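Local coordinates for protein Bse634I restriction endonuclease (Geobacillus stearothermophilus, PDB 1KNV) that probably cuts double-stranded DNA at a specific sequence, as a type II restriction endonuclease of the PDDEXK nuclease clan, at residues B[32-37]-B[44-49]; B[84-89]-B[281-286]. All blocks are in the same frame, centred on the assembly; numbering follows the deposited sequence.

Contact 1. Residues B[32-37]-B[44-49]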
loop_
_atom_site.group_PDB
_atom_site.type_symbol
_atom_site.label_atom_id
_atom_site.label_comp_id
_atom_site.label_asym_id
_atom_site.label_seq_id
_atom_site.Cartn_x
_atom_site.Cartn_y
_atom_site.Cartn_z
ATOM N N GLU B 32 -24.391 -48.573 -8.798
ATOM C CA GLU B 32 -25.565 -49.392 -9.059
ATOM C C GLU B 32 -26.564 -48.690 -9.962
ATOM O O GLU B 32 -27.240 -49.341 -10.753
ATOM C CB GLU B 32 -26.247 -49.785 -7.734
ATOM C CG GLU B 32 -25.624 -51.013 -7.064
ATOM C CD GLU B 32 -26.146 -51.226 -5.653
ATOM O OE1 GLU B 32 -27.318 -50.869 -5.401
ATOM O OE2 GLU B 32 -25.386 -51.754 -4.812
ATOM N N LEU B 33 -26.661 -47.372 -9.855
ATOM C CA LEU B 33 -27.624 -46.653 -10.677
ATOM C C LEU B 33 -26.997 -45.996 -11.906
ATOM O O LEU B 33 -27.705 -45.428 -12.735
ATOM C CB LEU B 33 -28.357 -45.602 -9.859
ATOM C CG LEU B 33 -29.229 -46.078 -8.718
ATOM C CD1 LEU B 33 -29.920 -44.898 -8.059
ATOM C CD2 LEU B 33 -30.222 -47.039 -9.295
ATOM N N TYR B 34 -25.678 -46.096 -12.049
ATOM C CA TYR B 34 -25.016 -45.516 -13.214
ATOM C C TYR B 34 -23.992 -46.439 -13.874
ATOM O O TYR B 34 -22.861 -46.049 -14.151
ATOM C CB TYR B 34 -24.375 -44.175 -12.859
ATOM C CG TYR B 34 -25.385 -43.159 -12.363
ATOM C CD1 TYR B 34 -25.630 -42.998 -11.005
ATOM C CD2 TYR B 34 -26.120 -42.394 -13.253
ATOM C CE1 TYR B 34 -26.589 -42.099 -10.547
ATOM C CE2 TYR B 34 -27.082 -41.499 -12.804
ATOM C CZ TYR B 34 -27.304 -41.363 -11.452
ATOM O OH TYR B 34 -28.260 -40.484 -10.996
ATOM N N HIS B 35 -24.426 -47.664 -14.150
ATOM C CA HIS B 35 -23.592 -48.659 -14.804
ATOM C C HIS B 35 -23.409 -48.325 -16.272
ATOM O O HIS B 35 -22.452 -48.783 -16.885
ATOM C CB HIS B 35 -24.233 -50.050 -14.725
ATOM C CG HIS B 35 -23.903 -50.812 -13.481
ATOM N ND1 HIS B 35 -24.659 -50.731 -12.329
ATOM C CD2 HIS B 35 -22.914 -51.699 -13.216
ATOM C CE1 HIS B 35 -24.154 -51.539 -11.413
ATOM N NE2 HIS B 35 -23.093 -52.140 -11.926
ATOM N N HIS B 36 -24.321 -47.541 -16.842
ATOM C CA HIS B 36 -24.222 -47.233 -18.263
ATOM C C HIS B 36 -24.268 -45.770 -18.680
ATOM O O HIS B 36 -24.215 -45.462 -19.870
ATOM C CB HIS B 36 -25.294 -48.011 -19.034
ATOM C CG HIS B 36 -25.128 -49.500 -18.965
ATOM N ND1 HIS B 36 -25.449 -50.238 -17.846
ATOM C CD2 HIS B 36 -24.657 -50.385 -19.877
ATOM C CE1 HIS B 36 -25.183 -51.513 -18.068
ATOM N NE2 HIS B 36 -24.702 -51.629 -19.293
ATOM N N GLN B 37 -24.356 -44.864 -17.720
ATOM C CA GLN B 37 -24.392 -43.447 -18.058
ATOM C C GLN B 37 -24.031 -42.591 -16.860
ATOM O O GLN B 37 -24.031 -43.065 -15.720
ATOM C CB GLN B 37 -25.788 -43.049 -18.527
ATOM C CG GLN B 37 -26.824 -43.074 -17.410
ATOM C CD GLN B 37 -28.088 -42.319 -17.766
ATOM O OE1 GLN B 37 -28.795 -42.688 -18.702
ATOM N NE2 GLN B 37 -28.378 -41.250 -17.022
ATOM N N LYS B 44 -31.353 -32.096 -8.833
ATOM C CA LYS B 44 -32.255 -32.435 -7.740
ATOM C C LYS B 44 -32.997 -33.738 -8.041
ATOM O O LYS B 44 -33.232 -34.542 -7.143
ATOM C CB LYS B 44 -33.254 -31.305 -7.505
ATOM C CG LYS B 44 -34.224 -31.587 -6.382
ATOM C CD LYS B 44 -35.188 -30.428 -6.175
ATOM C CE LYS B 44 -36.275 -30.781 -5.156
ATOM N NZ LYS B 44 -37.215 -29.634 -4.917
ATOM N N GLU B 45 -33.359 -33.948 -9.306
ATOM C CA GLU B 45 -34.057 -35.172 -9.695
ATOM C C GLU B 45 -33.154 -36.404 -9.558
ATOM O O GLU B 45 -33.592 -37.449 -9.072
ATOM C CB GLU B 45 -34.595 -35.050 -11.126
ATOM C CG GLU B 45 -35.984 -34.381 -11.243
ATOM C CD GLU B 45 -36.432 -34.156 -12.695
ATOM O OE1 GLU B 45 -36.221 -35.056 -13.540
ATOM O OE2 GLU B 45 -37.003 -33.084 -12.994
ATOM N N ASN B 46 -31.898 -36.286 -9.978
ATOM C CA ASN B 46 -30.951 -37.393 -9.857
ATOM C C ASN B 46 -30.699 -37.724 -8.389
ATOM O O ASN B 46 -30.522 -38.890 -8.024
ATOM C CB ASN B 46 -29.633 -37.026 -10.538
ATOM C CG ASN B 46 -29.672 -37.276 -12.011
ATOM O OD1 ASN B 46 -29.398 -38.372 -12.480
ATOM N ND2 ASN B 46 -30.045 -36.257 -12.770
ATOM N N LEU B 47 -30.712 -36.695 -7.557
ATOM C CA LEU B 47 -30.459 -36.873 -6.132
ATOM C C LEU B 47 -31.655 -37.532 -5.447
ATOM O O LEU B 47 -31.481 -38.456 -4.653
ATOM C CB LEU B 47 -30.153 -35.533 -5.469
ATOM C CG LEU B 47 -28.848 -34.836 -5.860
ATOM C CD1 LEU B 47 -28.803 -33.421 -5.286
ATOM C CD2 LEU B 47 -27.707 -35.695 -5.362
ATOM N N ASP B 48 -32.864 -37.073 -5.784
ATOM C CA ASP B 48 -34.096 -37.634 -5.223
ATOM C C ASP B 48 -34.176 -39.103 -5.608
ATOM O O ASP B 48 -34.517 -39.939 -4.783
ATOM C CB ASP B 48 -35.333 -36.905 -5.732
ATOM C CG ASP B 48 -35.448 -35.514 -5.166
ATOM O OD1 ASP B 48 -34.780 -35.240 -4.139
ATOM O OD2 ASP B 48 -36.202 -34.705 -5.746
ATOM N N LYS B 49 -33.828 -39.414 -6.854
ATOM C CA LYS B 49 -33.843 -40.786 -7.354
ATOM C C LYS B 49 -32.932 -41.672 -6.530
ATOM O O LYS B 49 -33.328 -42.753 -6.096
ATOM C CB LYS B 49 -33.397 -40.805 -8.808
ATOM C CG LYS B 49 -32.808 -42.118 -9.275
ATOM C CD LYS B 49 -32.242 -41.950 -10.674
ATOM C CE LYS B 49 -31.551 -43.203 -11.168
ATOM N NZ LYS B 49 -30.925 -42.956 -12.504
#
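Tyr34 reaches across to Asn46 at the turn where one helix hands over to the next, and its phenol supplies the one hydrogen bond between the two segments. Tyr34 is the first residue to drop out of helical geometry after helix 26-33. With CG anti to its carbonyl carbon (chi1 -60°), the ring extends toward helix 43-60. OH donates to OD1 of Asn46 over 2.8 Å, striking a lone pair in the carbonyl plane at a C=O...donor angle of 124°. Ring and amide planes are 30° apart. The carbonyls of Ser42 and Thr40, both bonded to ND2 of Asn46, fix the amide's rotation. This is the buried, snug half. A phenylalanine in place of Tyr34 would probably leave OD1 of Asn46 without its donor.

The outer half is looser. The exposed Lys49 runs extended alongside Leu33, the two side chains sliding past each other in opposite directions, and Lys49 CE rests 3.9 Å from Leu33 CD1. Beyond, Leu33 packs on Leu50 and Tyr53 of helix 43-60, and that helix in turn sets Asn46 and Leu47 against Met82 of helix 68-93.

Contact 2. Residues B[84-89]-B[281-286]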
loop_
_atom_site.group_PDB
_atom_site.type_symbol
_atom_site.label_atom_id
_atom_site.label_comp_id
_atom_site.label_asym_id
_atom_site.label_seq_id
_atom_site.Cartn_x
_atom_site.Cartn_y
_atom_site.Cartn_z
ATOM N N ALA B 84 -17.793 -33.192 -9.348
ATOM C CA ALA B 84 -16.492 -33.698 -9.757
ATOM C C ALA B 84 -16.513 -34.383 -11.121
ATOM O O ALA B 84 -15.654 -34.121 -11.958
ATOM C CB ALA B 84 -15.955 -34.657 -8.702
ATOM N N ILE B 85 -17.483 -35.265 -11.346
ATOM C CA ILE B 85 -17.580 -35.987 -12.618
ATOM C C ILE B 85 -17.867 -35.041 -13.781
ATOM O O ILE B 85 -17.236 -35.120 -14.838
ATOM C CB ILE B 85 -18.700 -37.063 -12.562
ATOM C CG1 ILE B 85 -18.349 -38.122 -11.519
ATOM C CG2 ILE B 85 -18.898 -37.707 -13.938
ATOM C CD1 ILE B 85 -17.059 -38.835 -11.795
ATOM N N GLN B 86 -18.828 -34.147 -13.584
ATOM C CA GLN B 86 -19.186 -33.214 -14.631
ATOM C C GLN B 86 -17.955 -32.396 -14.991
ATOM O O GLN B 86 -17.616 -32.264 -16.164
ATOM C CB GLN B 86 -20.333 -32.306 -14.167
ATOM C CG GLN B 86 -20.974 -31.476 -15.285
ATOM C CD GLN B 86 -21.731 -32.309 -16.331
ATOM O OE1 GLN B 86 -22.107 -31.792 -17.380
ATOM N NE2 GLN B 86 -21.957 -33.589 -16.043
ATOM N N SER B 87 -17.271 -31.863 -13.982
ATOM C CA SER B 87 -16.068 -31.053 -14.213
ATOM C C SER B 87 -15.006 -31.818 -14.976
ATOM O O SER B 87 -14.349 -31.264 -15.861
ATOM C CB SER B 87 -15.477 -30.571 -12.888
ATOM O OG SER B 87 -16.384 -29.716 -12.226
ATOM N N TRP B 88 -14.829 -33.088 -14.624
ATOM C CA TRP B 88 -13.838 -33.930 -15.282
ATOM C C TRP B 88 -14.181 -34.075 -16.767
ATOM O O TRP B 88 -13.300 -33.958 -17.616
ATOM C CB TRP B 88 -13.767 -35.304 -14.599
ATOM C CG TRP B 88 -12.901 -36.313 -15.305
ATOM C CD1 TRP B 88 -13.116 -36.866 -16.539
ATOM C CD2 TRP B 88 -11.701 -36.907 -14.808
ATOM N NE1 TRP B 88 -12.125 -37.767 -16.841
ATOM C CE2 TRP B 88 -11.245 -37.811 -15.798
ATOM C CE3 TRP B 88 -10.968 -36.764 -13.627
ATOM C CZ2 TRP B 88 -10.084 -38.572 -15.634
ATOM C CZ3 TRP B 88 -9.813 -37.522 -13.466
ATOM C CH2 TRP B 88 -9.383 -38.414 -14.466
ATOM N N ASN B 89 -15.453 -34.316 -17.083
ATOM C CA ASN B 89 -15.855 -34.460 -18.480
ATOM C C ASN B 89 -15.876 -33.115 -19.219
ATOM O O ASN B 89 -15.730 -33.068 -20.443
ATOM C CB ASN B 89 -17.230 -35.132 -18.583
ATOM C CG ASN B 89 -17.193 -36.609 -18.209
ATOM O OD1 ASN B 89 -16.188 -37.290 -18.413
ATOM N ND2 ASN B 89 -18.303 -37.115 -17.678
ATOM N N GLU B 281 -26.190 -29.093 -17.109
ATOM C CA GLU B 281 -25.723 -28.166 -18.117
ATOM C C GLU B 281 -25.338 -26.854 -17.437
ATOM O O GLU B 281 -24.456 -26.141 -17.918
ATOM C CB GLU B 281 -26.808 -27.918 -19.163
ATOM C CG GLU B 281 -26.419 -26.865 -20.182
ATOM C CD GLU B 281 -27.445 -26.717 -21.282
ATOM O OE1 GLU B 281 -28.652 -26.711 -20.969
ATOM O OE2 GLU B 281 -27.042 -26.596 -22.458
ATOM N N ASP B 282 -26.004 -26.536 -16.324
ATOM C CA ASP B 282 -25.707 -25.301 -15.592
ATOM C C ASP B 282 -24.285 -25.313 -15.029
ATOM O O ASP B 282 -23.721 -24.258 -14.734
ATOM C CB ASP B 282 -26.685 -25.084 -14.433
ATOM C CG ASP B 282 -28.075 -24.710 -14.898
ATOM O OD1 ASP B 282 -28.213 -24.159 -16.018
ATOM O OD2 ASP B 282 -29.027 -24.950 -14.122
ATOM N N ILE B 283 -23.727 -26.510 -14.864
ATOM C CA ILE B 283 -22.376 -26.673 -14.356
ATOM C C ILE B 283 -21.411 -26.263 -15.462
ATOM O O ILE B 283 -20.447 -25.539 -15.218
ATOM C CB ILE B 283 -22.098 -28.144 -13.964
ATOM C CG1 ILE B 283 -23.014 -28.568 -12.812
ATOM C CG2 ILE B 283 -20.638 -28.310 -13.578
ATOM C CD1 ILE B 283 -22.890 -30.043 -12.427
ATOM N N ASP B 284 -21.680 -26.740 -16.678
ATOM C CA ASP B 284 -20.854 -26.416 -17.842
ATOM C C ASP B 284 -20.897 -24.914 -18.121
ATOM O O ASP B 284 -19.881 -24.302 -18.444
ATOM C CB ASP B 284 -21.355 -27.134 -19.100
ATOM C CG ASP B 284 -21.205 -28.633 -19.032
ATOM O OD1 ASP B 284 -20.500 -29.137 -18.134
ATOM O OD2 ASP B 284 -21.796 -29.304 -19.907
ATOM N N LYS B 285 -22.089 -24.330 -18.026
ATOM C CA LYS B 285 -22.259 -22.899 -18.266
ATOM C C LYS B 285 -21.454 -22.084 -17.252
ATOM O O LYS B 285 -20.813 -21.100 -17.603
ATOM C CB LYS B 285 -23.740 -22.518 -18.197
ATOM C CG LYS B 285 -24.603 -23.096 -19.319
ATOM C CD LYS B 285 -26.038 -22.593 -19.183
ATOM C CE LYS B 285 -26.942 -23.089 -20.295
ATOM N NZ LYS B 285 -28.339 -22.607 -20.084
ATOM N N MET B 286 -21.492 -22.500 -15.993
ATOM C CA MET B 286 -20.745 -21.817 -14.947
ATOM C C MET B 286 -19.256 -21.860 -15.257
ATOM O O MET B 286 -18.575 -20.847 -15.196
ATOM C CB MET B 286 -20.980 -22.491 -13.600
ATOM C CG MET B 286 -19.975 -22.066 -12.550
ATOM S SD MET B 286 -20.281 -22.836 -10.990
ATOM C CE MET B 286 -19.704 -24.477 -11.284
HETATM O O HOH W 1 -19.294 -31.710 -18.535
#
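Ile283 and Asp284 both meet Gln86, where the start of helix 281-291 lies beside helix 68-93, a helix-to-helix contact within the PDDEXK nuclease fold. Taking the second segment in order, Ile283 is the first to turn to the contact. Its CG2 branch sits 3.6 Å from CG of Gln86, and its other arm closes in as well, with CD1 3.8 Å from Gln86 CB. Gln86 presents these methylenes because CG lies anti to the backbone N (chi1 -168°) and the chain bends at chi2 (67°), which brings the aliphatic part of the chain, rather than the amide, against isoleucine. Ile83 of the same helix also touches Ile283, whose side chain is about 8 Å from that of Leu197, a residue seen binding calcium in this protein although no ion is bound to this chain.

Next comes Asp284, buried, with a divided carboxylate. OD2 forms a salt bridge with Lys93, further along helix 68-93. OD1 faces a water that bridges the two helices, within hydrogen-bonding distance of both: it lies 2.9 Å from OD1 of Asp284 and 3.0 Å from the backbone O of Gln86.

From the N terminus, the chain passes through helix 26-33 and contact 1 closes a short loop, six residues between its segments, onto helix 43-60. Helix 68-93 follows, and from its second half contact 2 spans 191 residues, including every strand of the five-stranded mixed sheet, before helix 281-291 returns. The two contacts are in series: neither nests in the other nor crosses it. The centres of contact 1 and contact 2 are about 16 Å apart, and the nearest atoms of contact 1 and contact 2 about 8 Å apart. What joins them is helix 68-93, where the neighbours Met82 and Ile83 face one contact each. Phe280 also touches both sites, through Asn46 and Gln86, linking the N-terminal helices to the C-terminal one.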